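Local coordinates for TOG array regulator of axonemal microtubules protein 1 (Mus musculus, PDB 5DN7), which binds microtubules and promotes their polymerisation through its TOG domains, takes part in ciliogenesis and is required for normal cilium length and acetylation and polyglutamylation of ciliary microtubules, at residues L250-L253 against V259-A262; C168-L171 against D177-L180; Q125-I130 against H155-E160. All coordinates share one frame; numbering follows the deposited sequence.

Contact 1: L250-L253 against V259-A262; sequences LPRL and VEYA
Glu260 and Arg252, which bury more surface here than any other pair, meet twice, once through backbone and once through side chains. Arg252 N gives its hydrogen to Glu260 O at 3.0 Å, and Glu260 N returns one to Arg252 O at 2.9 Å. This reciprocal pair is the evidence for an antiparallel hydrogen-bonded position. Beside it the two side chains run the same way, and Arg252 NH1 reaches Glu260 OE1 at 2.9 Å in a salt bridge. The oxygen lies in the guanidinium plane, but NH1 approaches from above the carboxylate, the two planes being 59° apart. Chi1 of 63° holds Arg252 CG over its own backbone, and a bend at chi3 turns the guanidinium towards the acid.

Val259, third in buried area, works on the other face: CG2 touches Leu253 CD2 at 3.8 Å and CG1 touches Pro251 CB at 3.9 Å. Leu253 and Val259 form the non-hydrogen-bonded pair. That apolar face rests on helix 156-172 through Ile167 and Cys168, while the ion pair stands on the exposed face. Two short antiparallel strands joined by a five-residue loop make this a beta hairpin, laid across the helices of the TOG 2 solenoid.

Contact 2: C168-L171 against D177-L180; sequences CSLL and DFDL
Phe178 projects from the loop ahead of helix 180-187 onto the last turn of helix 156-172, and it has the largest share of the surface buried in the contact with Ser169 and Leu170. Its CB points towards the helix, and with CG anti to the carbonyl carbon (chi1 -62°) the ring continues in that direction. At the root of the ring, CG and CD2 lie under the methyl Leu170 CD2, which is 3.9 Å from Phe178 CD2. The same methyl stands 3.9 Å from the ring centroid and only 11° off the ring normal, so it is centred over the face, which is the geometry of a CH-pi contact.

Farther out, CE2 comes close to Leu170 CA at 4.0 Å, and CE1 passes Ser169 OG at 3.6 Å. The tip, CZ, is pushed against the helix backbone, where it meets Ser169 O at 3.4 Å; it also lies 3.5 Å from Ser169 OG. Both oxygens approach at the ring edge, where the aromatic hydrogens carry a slight positive charge. Ser169 OG is buried and has no hydrogen-bonding partner in the model; the ring edge is its neighbour across this contact.

Leu170 CD2 is shared: besides covering the ring it touches Leu180 CD2 at 3.8 Å, tying the first turn of the next helix to the same methyl. Asp179, between the two hydrophobic residues, is the N-cap of that helix, and its OD1 accepts a weak bond from Lys182 N.

Around this cluster, Pro140 and Leu144 of helix 140-148 pack on both Ser169 and Phe178, while Val208 and Leu209 of helix 196-213 pack on Leu170. Leu183 of helix 180-187 touches Leu170 and Phe178. The ring thus sits at the junction of the predicted HEAT 7 and HEAT 8 repeats.

Contact 3: Q125-I130 against H155-E160; sequences QEYMKI and HSRVRE
Tyr127 and Arg157 are the only residues of 125-130 and 155-160 that touch; the nearest CA atoms of the two segments, those of Tyr127 and Val158, are 12.2 Å apart. In sequence order, Gln125 comes first and faces elsewhere, its NE2 hydrogen-bonded to Gln256. Glu126 is turned to helix 80-97 and, through OE2, takes a salt bridge from Lys129 NZ at 3.0 Å, one helical turn ahead.

Tyr127 CB is directed toward 155-160, and chi1 of 67° tucks CG between the two backbone arms. The hydroxyl arrives beside Arg157, which was modelled in two conformers. In the one described, Tyr127 OH lies 2.6 Å from Arg157 NH2, which sits at the ring edge with ring and guanidinium planes 51° apart; the angle is too poor for a hydrogen bond, and the approach is doubtful evidence of one. The hydroxyl's hydrogen-bond partner is instead Glu161, farther along helix 156-172. A phenylalanine here lacks the hydroxyl, which would probably leave the Glu161 carboxylate without that hydrogen-bond mate. The two helices fall in consecutive predicted HEAT repeats, HEAT 6 and HEAT 7, within the solenoid of the TOG domain, so the pair spans neighbouring repeats.

Met128 follows, packing on Ile165 and Cys168 of helix 156-172 beyond the 155-160 segment, and Ile130 packs on Val108 and Ser112 of helix 105-114. In the same conformer Arg157 bends at chi3, and NE makes a weak hydrogen bond to Leu116 O. At the start of helix 156-172, Arg157 N donates to His155 ND1 at 3.2 Å, a capping bond in the imidazole plane.

Along the chain contact 3 closes first, contact 2 follows and contact 1 comes last, yet their centres are 15 to 17 Å apart. Helix 156-172 is the common element: its start serves contact 3, its end serves contact 2, and the hairpin of contact 1 lies against its C-terminal half. Contacts 1 and 2 touch, with Leu253 CD2 3.8 Å from Cys168 CA. Contacts 2 and 3 meet through Cys168 SG and Met128 CE at 3.6 Å, whereas contacts 1 and 3 stay about 5 Å apart at their nearest atoms. Predicted HEAT repeats and the C-terminal hairpin of TOG 2, the protein's second TOG domain, thus share one helix, consistent with a continuous microtubule-binding solenoid.

Contact 1: L250-L253 against V259-A262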
ATOM      1  N   LEU A 250      17.605  11.666  -3.961  1.00 23.10           N
ATOM      2  CA  LEU A 250      16.339  11.147  -3.479  1.00 24.18           C
ATOM      3  C   LEU A 250      15.901   9.972  -4.331  1.00 18.28           C
ATOM      4  O   LEU A 250      16.291   9.888  -5.489  1.00 19.43           O
ATOM      5  CB  LEU A 250      15.278  12.248  -3.508  1.00 28.88           C
ATOM      6  CG  LEU A 250      15.496  13.415  -2.546  1.00 26.99           C
ATOM      7  CD1 LEU A 250      14.615  14.565  -2.963  1.00 22.13           C
ATOM      8  CD2 LEU A 250      15.198  12.978  -1.105  1.00 17.35           C
ATOM      9  N   PRO A 251      15.076   9.069  -3.769  1.00 22.36           N
ATOM     10  CA  PRO A 251      14.485   8.026  -4.608  1.00 20.92           C
ATOM     11  C   PRO A 251      13.492   8.672  -5.571  1.00 21.25           C
ATOM     12  O   PRO A 251      13.198   9.855  -5.424  1.00 20.44           O
ATOM     13  CB  PRO A 251      13.775   7.122  -3.592  1.00 21.26           C
ATOM     14  CG  PRO A 251      13.330   8.097  -2.541  1.00 17.83           C
ATOM     15  CD  PRO A 251      14.501   9.057  -2.406  1.00 18.03           C
ATOM     16  N   ARG A 252      12.991   7.919  -6.542  1.00 19.49           N
ATOM     17  CA  ARG A 252      12.040   8.444  -7.516  1.00 18.43           C
ATOM     18  C   ARG A 252      11.027   7.372  -7.769  1.00 20.69           C
ATOM     19  O   ARG A 252      11.223   6.221  -7.349  1.00 18.11           O
ATOM     20  CB  ARG A 252      12.729   8.835  -8.837  1.00 17.61           C
ATOM     21  CG  ARG A 252      13.381   7.639  -9.565  1.00 17.90           C
ATOM     22  CD  ARG A 252      13.990   8.051 -10.916  1.00 24.75           C
ATOM     23  NE  ARG A 252      12.981   8.593 -11.823  1.00 28.31           N
ATOM     24  CZ  ARG A 252      12.200   7.857 -12.601  1.00 26.77           C
ATOM     25  NH1 ARG A 252      12.319   6.539 -12.591  1.00 26.30           N
ATOM     26  NH2 ARG A 252      11.310   8.437 -13.400  1.00 20.44           N
ATOM     27  N   LEU A 253       9.974   7.731  -8.490  1.00 18.23           N
ATOM     28  CA  LEU A 253       8.921   6.793  -8.842  1.00 18.53           C
ATOM     29  C   LEU A 253       8.991   6.403 -10.299  1.00 20.99           C
ATOM     30  O   LEU A 253       9.143   7.257 -11.161  1.00 28.55           O
ATOM     31  CB  LEU A 253       7.545   7.395  -8.567  1.00 24.67           C
ATOM     32  CG  LEU A 253       7.134   7.633  -7.123  1.00 27.55           C
ATOM     33  CD1 LEU A 253       5.713   8.147  -7.116  1.00 31.32           C
ATOM     34  CD2 LEU A 253       7.252   6.345  -6.322  1.00 24.13           C
ATOM     35  N   VAL A 259       8.982   2.411  -6.375  1.00 21.71           N
ATOM     36  CA  VAL A 259      10.065   3.236  -5.880  1.00 14.67           C
ATOM     37  C   VAL A 259      11.418   2.694  -6.349  1.00 18.20           C
ATOM     38  O   VAL A 259      11.742   1.527  -6.144  1.00 22.62           O
ATOM     39  CB  VAL A 259      10.065   3.322  -4.338  1.00 19.99           C
ATOM     40  CG1 VAL A 259      11.270   4.112  -3.832  1.00 16.12           C
ATOM     41  CG2 VAL A 259       8.759   3.944  -3.824  1.00 24.08           C
ATOM     42  N   GLU A 260      12.208   3.561  -6.960  1.00 18.63           N
ATOM     43  CA  GLU A 260      13.605   3.272  -7.229  1.00 19.45           C
ATOM     44  C   GLU A 260      14.456   4.031  -6.232  1.00 23.75           C
ATOM     45  O   GLU A 260      14.264   5.228  -6.052  1.00 20.70           O
ATOM     46  CB  GLU A 260      13.991   3.666  -8.652  1.00 16.78           C
ATOM     47  CG  GLU A 260      13.269   2.890  -9.728  1.00 21.26           C
ATOM     48  CD  GLU A 260      13.635   3.373 -11.127  1.00 29.02           C
ATOM     49  OE1 GLU A 260      14.040   4.556 -11.272  1.00 35.08           O
ATOM     50  OE2 GLU A 260      13.542   2.566 -12.084  1.00 30.64           O
ATOM     51  N   TYR A 261      15.407   3.348  -5.604  1.00 15.88           N
ATOM     52  CA  TYR A 261      16.207   3.958  -4.553  1.00 15.92           C
ATOM     53  C   TYR A 261      17.341   4.776  -5.132  1.00 16.87           C
ATOM     54  O   TYR A 261      17.845   4.486  -6.215  1.00 18.53           O
ATOM     55  CB  TYR A 261      16.775   2.889  -3.602  1.00 21.35           C
ATOM     56  CG  TYR A 261      15.758   2.217  -2.704  1.00 29.73           C
ATOM     57  CD1 TYR A 261      14.391   2.276  -2.973  1.00 28.62           C
ATOM     58  CD2 TYR A 261      16.166   1.550  -1.558  1.00 38.24           C
ATOM     59  CE1 TYR A 261      13.471   1.661  -2.143  1.00 27.09           C
ATOM     60  CE2 TYR A 261      15.261   0.927  -0.730  1.00 37.65           C
ATOM     61  CZ  TYR A 261      13.916   0.985  -1.027  1.00 37.59           C
ATOM     62  OH  TYR A 261      13.027   0.367  -0.174  1.00 33.18           O
ATOM     63  N   ALA A 262      17.770   5.784  -4.389  1.00 21.57           N
ATOM     64  CA  ALA A 262      18.832   6.662  -4.858  1.00 25.74           C
ATOM     65  C   ALA A 262      20.198   6.043  -4.641  1.00 31.07           C
ATOM     66  O   ALA A 262      21.122   6.247  -5.429  1.00 38.34           O
ATOM     67  CB  ALA A 262      18.753   8.016  -4.164  1.00 19.40           C
TER

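Contact 2: C168-L171 against D177-L180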
ATOM      1  N   CYS A 168       6.379   6.300  -1.777  1.00 15.67           N
ATOM      2  CA  CYS A 168       5.601   6.585  -2.958  1.00 17.69           C
ATOM      3  C   CYS A 168       4.621   7.758  -2.714  1.00 17.94           C
ATOM      4  O   CYS A 168       4.528   8.718  -3.506  1.00 13.96           O
ATOM      5  CB  CYS A 168       4.875   5.310  -3.371  1.00 16.05           C
ATOM      6  SG  CYS A 168       3.783   5.481  -4.784  1.00 30.63           S
ATOM      7  N   SER A 169       3.914   7.661  -1.596  1.00 13.12           N
ATOM      8  CA  SER A 169       2.989   8.686  -1.142  1.00 18.65           C
ATOM      9  C   SER A 169       3.655  10.070  -1.016  1.00 19.44           C
ATOM     10  O   SER A 169       3.134  11.070  -1.512  1.00 14.87           O
ATOM     11  CB  SER A 169       2.389   8.261   0.208  1.00 20.77           C
ATOM     12  OG  SER A 169       1.152   8.890   0.446  1.00 26.48           O
ATOM     13  N   LEU A 170       4.812  10.113  -0.369  1.00 13.94           N
ATOM     14  CA  LEU A 170       5.484  11.367  -0.100  1.00 14.54           C
ATOM     15  C   LEU A 170       6.086  11.955  -1.377  1.00 22.45           C
ATOM     16  O   LEU A 170       6.341  13.153  -1.443  1.00 17.60           O
ATOM     17  CB  LEU A 170       6.586  11.181   0.937  1.00 14.30           C
ATOM     18  CG  LEU A 170       6.165  10.930   2.382  1.00 21.55           C
ATOM     19  CD1 LEU A 170       7.242  10.095   3.097  1.00 17.71           C
ATOM     20  CD2 LEU A 170       5.946  12.284   3.077  1.00 14.96           C
ATOM     21  N   LEU A 171       6.323  11.107  -2.374  1.00 20.59           N
ATOM     22  CA  LEU A 171       6.788  11.601  -3.667  1.00 21.15           C
ATOM     23  C   LEU A 171       5.624  11.965  -4.616  1.00 20.54           C
ATOM     24  O   LEU A 171       5.840  12.556  -5.662  1.00 18.52           O
ATOM     25  CB  LEU A 171       7.700  10.560  -4.349  1.00 19.01           C
ATOM     26  CG  LEU A 171       9.092  10.256  -3.784  1.00 19.49           C
ATOM     27  CD1 LEU A 171       9.716   9.039  -4.465  1.00 17.52           C
ATOM     28  CD2 LEU A 171       9.996  11.466  -3.940  1.00 20.22           C
ATOM     29  N   ASP A 177       0.094  17.972   2.677  1.00 24.13           N
ATOM     30  CA  ASP A 177      -0.914  16.919   2.807  1.00 24.81           C
ATOM     31  C   ASP A 177      -0.566  15.948   3.945  1.00 21.01           C
ATOM     32  O   ASP A 177      -1.363  15.092   4.301  1.00 20.50           O
ATOM     33  CB  ASP A 177      -1.062  16.138   1.500  1.00 24.46           C
ATOM     34  CG  ASP A 177      -1.773  16.928   0.423  1.00 29.89           C
ATOM     35  OD1 ASP A 177      -2.070  18.113   0.679  1.00 25.52           O
ATOM     36  OD2 ASP A 177      -2.007  16.369  -0.681  1.00 33.66           O
ATOM     37  N   PHE A 178       0.627  16.093   4.504  1.00 19.14           N
ATOM     38  CA  PHE A 178       1.121  15.167   5.515  1.00 21.68           C
ATOM     39  C   PHE A 178       1.394  15.843   6.846  1.00 21.69           C
ATOM     40  O   PHE A 178       1.808  17.010   6.904  1.00 20.60           O
ATOM     41  CB  PHE A 178       2.420  14.486   5.051  1.00 17.74           C
ATOM     42  CG  PHE A 178       2.265  13.667   3.822  1.00 24.00           C
ATOM     43  CD1 PHE A 178       1.759  12.374   3.893  1.00 17.88           C
ATOM     44  CD2 PHE A 178       2.597  14.194   2.582  1.00 19.65           C
ATOM     45  CE1 PHE A 178       1.609  11.615   2.749  1.00 25.00           C
ATOM     46  CE2 PHE A 178       2.458  13.431   1.432  1.00 18.71           C
ATOM     47  CZ  PHE A 178       1.960  12.144   1.511  1.00 20.21           C
ATOM     48  N   ASP A 179       1.180  15.084   7.910  1.00 21.01           N
ATOM     49  CA  ASP A 179       1.692  15.426   9.233  1.00 22.18           C
ATOM     50  C   ASP A 179       3.074  14.783   9.341  1.00 23.15           C
ATOM     51  O   ASP A 179       3.204  13.614   9.733  1.00 23.97           O
ATOM     52  CB  ASP A 179       0.747  14.927  10.328  1.00 22.24           C
ATOM     53  CG  ASP A 179       1.144  15.403  11.711  1.00 30.84           C
ATOM     54  OD1 ASP A 179       2.328  15.732  11.938  1.00 28.07           O
ATOM     55  OD2 ASP A 179       0.251  15.444  12.588  1.00 39.26           O
ATOM     56  N   LEU A 180       4.102  15.533   8.961  1.00 18.82           N
ATOM     57  CA  LEU A 180       5.418  14.940   8.803  1.00 26.54           C
ATOM     58  C   LEU A 180       6.100  14.492  10.112  1.00 22.15           C
ATOM     59  O   LEU A 180       6.788  13.477  10.098  1.00 21.27           O
ATOM     60  CB  LEU A 180       6.334  15.895   8.033  1.00 26.24           C
ATOM     61  CG  LEU A 180       5.912  16.242   6.608  1.00 25.61           C
ATOM     62  CD1 LEU A 180       6.825  17.314   6.107  1.00 24.56           C
ATOM     63  CD2 LEU A 180       5.946  15.023   5.677  1.00 17.20           C
TER

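Contact 3: Q125-I130 against H155-E160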
ATOM      1  N   GLN A 125       2.287  -4.457  -9.141  1.00 15.60           N
ATOM      2  CA  GLN A 125       1.626  -3.543 -10.078  1.00 18.02           C
ATOM      3  C   GLN A 125       0.188  -3.277  -9.626  1.00 21.78           C
ATOM      4  O   GLN A 125      -0.248  -2.109  -9.472  1.00 19.21           O
ATOM      5  CB  GLN A 125       1.603  -4.105 -11.501  1.00 17.01           C
ATOM      6  CG  GLN A 125       2.842  -3.837 -12.314  1.00 34.77           C
ATOM      7  CD  GLN A 125       2.828  -4.567 -13.649  1.00 36.86           C
ATOM      8  OE1 GLN A 125       1.905  -5.340 -13.940  1.00 38.51           O
ATOM      9  NE2 GLN A 125       3.866  -4.351 -14.456  1.00 38.81           N
ATOM     10  N   GLU A 126      -0.545  -4.369  -9.408  1.00 19.84           N
ATOM     11  CA  GLU A 126      -1.940  -4.163  -9.028  1.00 19.78           C
ATOM     12  C   GLU A 126      -2.118  -3.511  -7.646  1.00 23.81           C
ATOM     13  O   GLU A 126      -2.954  -2.599  -7.488  1.00 21.02           O
ATOM     14  CB  GLU A 126      -2.708  -5.481  -9.097  1.00 23.17           C
ATOM     15  CG  GLU A 126      -2.721  -6.060 -10.509  1.00 26.98           C
ATOM     16  CD  GLU A 126      -3.319  -5.094 -11.525  1.00 34.79           C
ATOM     17  OE1 GLU A 126      -4.250  -4.337 -11.165  1.00 34.12           O
ATOM     18  OE2 GLU A 126      -2.861  -5.081 -12.690  1.00 42.66           O
ATOM     19  N   TYR A 127      -1.346  -3.920  -6.641  1.00 19.96           N
ATOM     20  CA  TYR A 127      -1.641  -3.303  -5.353  1.00 18.25           C
ATOM     21  C   TYR A 127      -1.141  -1.854  -5.281  1.00 22.05           C
ATOM     22  O   TYR A 127      -1.727  -1.041  -4.561  1.00 23.71           O
ATOM     23  CB  TYR A 127      -1.135  -4.141  -4.166  1.00 13.97           C
ATOM     24  CG  TYR A 127       0.344  -4.327  -3.928  1.00 21.04           C
ATOM     25  CD1 TYR A 127       1.180  -3.255  -3.618  1.00 16.15           C
ATOM     26  CD2 TYR A 127       0.888  -5.618  -3.898  1.00 15.97           C
ATOM     27  CE1 TYR A 127       2.533  -3.458  -3.348  1.00 17.78           C
ATOM     28  CE2 TYR A 127       2.225  -5.830  -3.629  1.00 19.11           C
ATOM     29  CZ  TYR A 127       3.043  -4.756  -3.353  1.00 21.40           C
ATOM     30  OH  TYR A 127       4.373  -4.992  -3.090  1.00 27.15           O
ATOM     31  N   MET A 128      -0.109  -1.508  -6.041  1.00 18.78           N
ATOM     32  CA  MET A 128       0.299  -0.104  -6.104  1.00 16.55           C
ATOM     33  C   MET A 128      -0.802   0.736  -6.768  1.00 21.22           C
ATOM     34  O   MET A 128      -1.113   1.876  -6.302  1.00 21.00           O
ATOM     35  CB  MET A 128       1.625   0.066  -6.855  1.00 13.73           C
ATOM     36  CG  MET A 128       2.884  -0.380  -6.090  1.00 19.37           C
ATOM     37  SD  MET A 128       2.958   0.210  -4.365  1.00 26.39           S
ATOM     38  CE  MET A 128       2.748   1.993  -4.551  1.00 30.61           C
ATOM     39  N   LYS A 129      -1.400   0.191  -7.834  1.00 18.39           N
ATOM     40  CA  LYS A 129      -2.567   0.886  -8.414  1.00 20.07           C
ATOM     41  C   LYS A 129      -3.642   1.137  -7.360  1.00 23.86           C
ATOM     42  O   LYS A 129      -4.154   2.278  -7.198  1.00 22.13           O
ATOM     43  CB  LYS A 129      -3.171   0.091  -9.575  1.00 22.17           C
ATOM     44  CG  LYS A 129      -2.351   0.119 -10.863  1.00 23.82           C
ATOM     45  CD  LYS A 129      -2.867  -0.963 -11.807  1.00 30.58           C
ATOM     46  CE  LYS A 129      -2.096  -0.988 -13.102  1.00 34.55           C
ATOM     47  NZ  LYS A 129      -2.317  -2.301 -13.773  1.00 43.79           N
ATOM     48  N   ILE A 130      -3.970   0.080  -6.613  1.00 23.64           N
ATOM     49  CA  ILE A 130      -5.003   0.232  -5.587  1.00 18.95           C
ATOM     50  C   ILE A 130      -4.652   1.306  -4.546  1.00 16.79           C
ATOM     51  O   ILE A 130      -5.446   2.221  -4.305  1.00 21.44           O
ATOM     52  CB  ILE A 130      -5.292  -1.098  -4.882  1.00 18.46           C
ATOM     53  CG1 ILE A 130      -5.968  -2.050  -5.862  1.00 19.78           C
ATOM     54  CG2 ILE A 130      -6.235  -0.877  -3.726  1.00 15.32           C
ATOM     55  CD1 ILE A 130      -5.752  -3.500  -5.551  1.00 20.03           C
ATOM     56  N   HIS A 155       5.425 -10.580   8.821  1.00 20.17           N
ATOM     57  CA  HIS A 155       6.142 -10.814   7.558  1.00 20.56           C
ATOM     58  C   HIS A 155       6.963  -9.573   7.185  1.00 18.18           C
ATOM     59  O   HIS A 155       6.409  -8.490   7.006  1.00 16.16           O
ATOM     60  CB  HIS A 155       5.175 -11.179   6.434  1.00 17.78           C
ATOM     61  CG  HIS A 155       5.816 -11.937   5.307  1.00 30.92           C
ATOM     62  ND1 HIS A 155       6.899 -11.450   4.596  1.00 18.68           N
ATOM     63  CD2 HIS A 155       5.530 -13.145   4.760  1.00 27.07           C
ATOM     64  CE1 HIS A 155       7.250 -12.324   3.674  1.00 26.33           C
ATOM     65  NE2 HIS A 155       6.427 -13.359   3.745  1.00 24.80           N
ATOM     66  N   SER A 156       8.281  -9.714   7.105  1.00 17.41           N
ATOM     67  CA  SER A 156       9.135  -8.566   6.826  1.00 16.70           C
ATOM     68  C   SER A 156       8.908  -7.925   5.429  1.00 15.91           C
ATOM     69  O   SER A 156       9.186  -6.727   5.247  1.00 15.10           O
ATOM     70  CB  SER A 156      10.611  -8.948   7.004  1.00 23.20           C
ATOM     71  OG  SER A 156      10.987  -9.999   6.145  1.00 27.03           O
ATOM     72  N   ARG A 157       8.386  -8.665   4.452  1.00 15.92           N
ATOM     73  CA  ARG A 157       8.090  -8.021   3.170  0.53 20.32           C
ATOM     74  C   ARG A 157       6.899  -7.069   3.300  1.00 20.92           C
ATOM     75  O   ARG A 157       6.847  -6.039   2.621  1.00 19.06           O
ATOM     76  CB  ARG A 157       7.818  -9.030   2.050  0.53 23.79           C
ATOM     77  CG  ARG A 157       7.727  -8.333   0.684  0.53 26.35           C
ATOM     78  CD  ARG A 157       7.420  -9.268  -0.472  0.53 30.71           C
ATOM     79  NE  ARG A 157       6.380  -8.711  -1.333  0.53 36.38           N
ATOM     80  CZ  ARG A 157       6.591  -7.792  -2.270  0.53 36.24           C
ATOM     81  NH1 ARG A 157       7.820  -7.331  -2.479  0.53 41.35           N
ATOM     82  NH2 ARG A 157       5.578  -7.343  -3.004  0.53 28.28           N
ATOM     83  N   VAL A 158       5.951  -7.398   4.177  1.00 24.24           N
ATOM     84  CA  VAL A 158       4.840  -6.503   4.472  1.00 20.32           C
ATOM     85  C   VAL A 158       5.386  -5.194   5.019  1.00 16.70           C
ATOM     86  O   VAL A 158       5.014  -4.131   4.545  1.00 16.28           O
ATOM     87  CB  VAL A 158       3.845  -7.124   5.488  1.00 14.68           C
ATOM     88  CG1 VAL A 158       2.879  -6.062   6.024  1.00 14.32           C
ATOM     89  CG2 VAL A 158       3.091  -8.263   4.833  1.00 18.71           C
ATOM     90  N   ARG A 159       6.283  -5.283   5.998  1.00 15.35           N
ATOM     91  CA  ARG A 159       6.874  -4.089   6.603  1.00 19.60           C
ATOM     92  C   ARG A 159       7.626  -3.249   5.556  1.00 13.26           C
ATOM     93  O   ARG A 159       7.460  -2.013   5.467  1.00 17.94           O
ATOM     94  CB  ARG A 159       7.798  -4.494   7.767  1.00 14.48           C
ATOM     95  CG  ARG A 159       7.074  -5.358   8.839  1.00 15.21           C
ATOM     96  CD  ARG A 159       7.756  -5.338  10.191  1.00 15.96           C
ATOM     97  NE  ARG A 159       9.129  -5.837  10.156  1.00 16.68           N
ATOM     98  CZ  ARG A 159       9.466  -7.132  10.153  1.00 23.47           C
ATOM     99  NH1 ARG A 159       8.527  -8.077  10.164  1.00 18.59           N
ATOM    100  NH2 ARG A 159      10.752  -7.483  10.136  1.00 19.08           N
ATOM    101  N   GLU A 160       8.453  -3.943   4.773  1.00 19.89           N
ATOM    102  CA  GLU A 160       9.228  -3.320   3.707  1.00 22.58           C
ATOM    103  C   GLU A 160       8.339  -2.521   2.741  1.00 14.98           C
ATOM    104  O   GLU A 160       8.606  -1.361   2.469  1.00 12.40           O
ATOM    105  CB  GLU A 160      10.009  -4.376   2.932  1.00 15.84           C
ATOM    106  CG  GLU A 160      11.125  -3.791   2.072  1.00 20.59           C
ATOM    107  CD  GLU A 160      11.672  -4.773   1.010  1.00 32.05           C
ATOM    108  OE1 GLU A 160      11.605  -6.017   1.196  1.00 29.06           O
ATOM    109  OE2 GLU A 160      12.190  -4.279  -0.019  1.00 32.70           O
TER